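Local coordinates for protein putative isomerase (Sinorhizobium meliloti, PDB 2PPG) that is a putative isomerase of the mandelate racemase / muconate lactonizing enzyme family within the enolase superfamily, at residues 197-202 against 233-239. Sequence-based numbering, arbitrary orientation.
Sequences VAKEME and AMEPHGL
The imidazole ring of H237 lies with one face against helix 197-208. E202 CA sits over the centre of that face, 3.8 Å above the ring plane. E202 CB adds a CH-pi contact, 4.1 Å from the H237 ring centroid and 23° off the ring normal. M201 CB and the carbonyl O of A198 approach the ring obliquely. With CG anti to the backbone N (chi1 -169°), the extended E202 chain runs past the CE1 corner of the ring, CG lying 3.9 Å from H237 CE1. Its carboxylate plane is turned 69° from the ring, and OE1 of E202 stays 4.4 Å from H237 NE2, too far for a bond.

M201 points toward the other segment and is buried. Its CG meets M234 CG at 3.5 Å, and the two selenomethionine chains cross at about a right angle. Bends at chi2 and chi3 fold the M201 chain, which brings CE to 3.3 Å from G238 O. SE of M201 touches CD1 of L239. M234 SE rests 3.8 Å from V197 CB. F188 of strand 185-189 also touches V197, M201 and M234.

No hydrogen bond joins the two segments directly. R205, further along helix 197-208, bonds to the carbonyl oxygens of H237 and G238. The contact joins two neighbouring outer helices, 197-208 and 224-234 with the turn after it, in the TIM-barrel-like C-terminal domain of the enolase superfamily.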
ATOM      1  N   VAL A 197       2.543 -36.899   0.222  1.00 58.96           N
ATOM      2  CA  VAL A 197       1.129 -36.471   0.164  1.00 55.72           C
ATOM      3  C   VAL A 197       0.426 -36.609  -1.202  1.00 56.79           C
ATOM      4  O   VAL A 197      -0.778 -36.884  -1.249  1.00 59.25           O
ATOM      5  CB  VAL A 197       0.910 -35.020   0.715  1.00 52.10           C
ATOM      6  CG1 VAL A 197       1.268 -34.934   2.193  1.00 46.92           C
ATOM      7  CG2 VAL A 197       1.675 -33.985  -0.109  1.00 48.52           C
ATOM      8  N   ALA A 198       1.161 -36.421  -2.297  1.00 54.69           N
ATOM      9  CA  ALA A 198       0.579 -36.529  -3.638  1.00 54.02           C
ATOM     10  C   ALA A 198      -0.007 -37.915  -3.880  1.00 55.46           C
ATOM     11  O   ALA A 198      -1.127 -38.050  -4.380  1.00 57.40           O
ATOM     12  CB  ALA A 198       1.609 -36.188  -4.712  1.00 51.13           C
ATOM     13  N   LYS A 199       0.751 -38.943  -3.510  1.00 57.03           N
ATOM     14  CA  LYS A 199       0.326 -40.316  -3.721  1.00 56.64           C
ATOM     15  C   LYS A 199      -0.809 -40.648  -2.767  1.00 54.14           C
ATOM     16  O   LYS A 199      -1.640 -41.512  -3.052  1.00 53.20           O
ATOM     17  CB  LYS A 199       1.493 -41.293  -3.526  1.00 57.80           C
ATOM     18  CG  LYS A 199       2.554 -41.274  -4.625  1.00 59.50           C
ATOM     19  CD  LYS A 199       3.646 -42.320  -4.344  1.00 62.38           C
ATOM     20  CE  LYS A 199       5.047 -41.874  -4.797  1.00 63.19           C
ATOM     21  NZ  LYS A 199       5.346 -42.257  -6.200  1.00 63.75           N
ATOM     22  N   GLU A 200      -0.832 -39.946  -1.639  1.00 53.16           N
ATOM     23  CA  GLU A 200      -1.852 -40.134  -0.615  1.00 53.04           C
ATOM     24  C   GLU A 200      -3.229 -39.637  -1.091  1.00 56.21           C
ATOM     25  O   GLU A 200      -4.258 -40.309  -0.862  1.00 54.75           O
ATOM     26  CB  GLU A 200      -1.441 -39.426   0.680  1.00 51.79           C
ATOM     27  CG  GLU A 200      -2.058 -40.000   1.946  1.00 53.15           C
ATOM     28  CD  GLU A 200      -1.292 -41.199   2.488  1.00 56.45           C
ATOM     29  OE1 GLU A 200      -0.172 -41.481   1.992  1.00 59.76           O
ATOM     30  OE2 GLU A 200      -1.808 -41.854   3.420  1.00 53.25           O
HETATM   31  N   MSE A 201      -3.246 -38.466  -1.743  1.00 53.59           N
HETATM   32  CA  MSE A 201      -4.465 -37.911  -2.342  1.00 51.24           C
HETATM   33  C   MSE A 201      -4.962 -38.806  -3.466  1.00 49.27           C
HETATM   34  O   MSE A 201      -6.128 -39.184  -3.512  1.00 49.03           O
HETATM   35  CB  MSE A 201      -4.209 -36.509  -2.890  1.00 54.86           C
HETATM   36  CG  MSE A 201      -4.257 -35.411  -1.850  1.00 62.13           C
HETATM   37 SE   MSE A 201      -6.050 -34.986  -1.158  1.00 70.31          SE
HETATM   38  CE  MSE A 201      -7.051 -34.671  -2.808  1.00 64.25           C
ATOM     39  N   GLU A 202      -4.053 -39.130  -4.374  1.00 48.38           N
ATOM     40  CA  GLU A 202      -4.312 -40.076  -5.444  1.00 50.25           C
ATOM     41  C   GLU A 202      -5.133 -41.293  -4.979  1.00 46.59           C
ATOM     42  O   GLU A 202      -6.184 -41.589  -5.551  1.00 46.20           O
ATOM     43  CB  GLU A 202      -2.972 -40.533  -6.030  1.00 53.11           C
ATOM     44  CG  GLU A 202      -3.062 -41.323  -7.320  1.00 57.70           C
ATOM     45  CD  GLU A 202      -1.704 -41.460  -7.982  1.00 62.14           C
ATOM     46  OE1 GLU A 202      -1.542 -40.948  -9.117  1.00 61.70           O
ATOM     47  OE2 GLU A 202      -0.794 -42.051  -7.350  1.00 62.40           O
ATOM     48  N   ALA A 233       0.505 -30.085  -6.069  1.00 41.85           N
ATOM     49  CA  ALA A 233       0.695 -31.473  -6.461  1.00 44.20           C
ATOM     50  C   ALA A 233      -0.552 -32.291  -6.130  1.00 48.13           C
ATOM     51  O   ALA A 233      -0.841 -33.295  -6.782  1.00 50.78           O
ATOM     52  CB  ALA A 233       1.912 -32.052  -5.769  1.00 39.61           C
HETATM   53  N   MSE A 234      -1.283 -31.835  -5.116  1.00 49.32           N
HETATM   54  CA  MSE A 234      -2.460 -32.517  -4.600  1.00 48.48           C
HETATM   55  C   MSE A 234      -3.743 -32.054  -5.277  1.00 45.09           C
HETATM   56  O   MSE A 234      -4.742 -32.767  -5.257  1.00 48.42           O
HETATM   57  CB  MSE A 234      -2.594 -32.258  -3.097  1.00 48.74           C
HETATM   58  CG  MSE A 234      -1.654 -33.050  -2.223  1.00 52.12           C
HETATM   59 SE   MSE A 234      -1.948 -32.713  -0.304  1.00 57.95          SE
HETATM   60  CE  MSE A 234      -1.168 -30.940  -0.179  1.00 50.93           C
ATOM     61  N   GLU A 235      -3.717 -30.860  -5.859  1.00 42.07           N
ATOM     62  CA  GLU A 235      -4.917 -30.233  -6.425  1.00 41.48           C
ATOM     63  C   GLU A 235      -5.591 -30.963  -7.594  1.00 41.65           C
ATOM     64  O   GLU A 235      -6.815 -30.969  -7.675  1.00 45.20           O
ATOM     65  CB  GLU A 235      -4.663 -28.754  -6.771  1.00 42.05           C
ATOM     66  CG  GLU A 235      -4.881 -27.808  -5.589  1.00 41.20           C
ATOM     67  CD  GLU A 235      -4.377 -26.380  -5.827  1.00 42.55           C
ATOM     68  OE1 GLU A 235      -3.271 -26.205  -6.369  1.00 45.56           O
ATOM     69  OE2 GLU A 235      -5.076 -25.417  -5.452  1.00 43.29           O
ATOM     70  N   PRO A 236      -4.816 -31.568  -8.512  1.00 42.76           N
ATOM     71  CA  PRO A 236      -5.500 -32.357  -9.544  1.00 41.35           C
ATOM     72  C   PRO A 236      -6.427 -33.442  -8.973  1.00 40.48           C
ATOM     73  O   PRO A 236      -7.397 -33.832  -9.628  1.00 41.93           O
ATOM     74  CB  PRO A 236      -4.344 -32.988 -10.342  1.00 42.23           C
ATOM     75  CG  PRO A 236      -3.110 -32.785  -9.517  1.00 43.32           C
ATOM     76  CD  PRO A 236      -3.355 -31.556  -8.710  1.00 45.92           C
ATOM     77  N   HIS A 237      -6.140 -33.903  -7.756  1.00 36.69           N
ATOM     78  CA  HIS A 237      -6.975 -34.895  -7.074  1.00 34.25           C
ATOM     79  C   HIS A 237      -8.193 -34.343  -6.306  1.00 34.10           C
ATOM     80  O   HIS A 237      -9.043 -35.109  -5.865  1.00 31.04           O
ATOM     81  CB  HIS A 237      -6.106 -35.761  -6.170  1.00 35.75           C
ATOM     82  CG  HIS A 237      -4.966 -36.386  -6.896  1.00 42.61           C
ATOM     83  ND1 HIS A 237      -5.150 -37.287  -7.924  1.00 45.03           N
ATOM     84  CD2 HIS A 237      -3.629 -36.206  -6.784  1.00 45.39           C
ATOM     85  CE1 HIS A 237      -3.972 -37.648  -8.403  1.00 45.28           C
ATOM     86  NE2 HIS A 237      -3.033 -37.007  -7.728  1.00 46.15           N
ATOM     87  N   GLY A 238      -8.284 -33.027  -6.159  1.00 34.76           N
ATOM     88  CA  GLY A 238      -9.467 -32.402  -5.565  1.00 38.82           C
ATOM     89  C   GLY A 238      -9.296 -32.107  -4.086  1.00 37.91           C
ATOM     90  O   GLY A 238      -9.805 -32.840  -3.239  1.00 38.04           O
ATOM     91  N   LEU A 239      -8.584 -31.023  -3.782  1.00 34.23           N
ATOM     92  CA  LEU A 239      -8.216 -30.699  -2.398  1.00 33.03           C
ATOM     93  C   LEU A 239      -9.219 -29.747  -1.741  1.00 30.08           C
ATOM     94  O   LEU A 239      -9.438 -28.635  -2.214  1.00 33.38           O
ATOM     95  CB  LEU A 239      -6.771 -30.158  -2.325  1.00 29.51           C
ATOM     96  CG  LEU A 239      -6.078 -29.930  -0.970  1.00 29.85           C
ATOM     97  CD1 LEU A 239      -5.990 -31.169  -0.072  1.00 25.08           C
ATOM     98  CD2 LEU A 239      -4.700 -29.333  -1.185  1.00 30.97           C
TER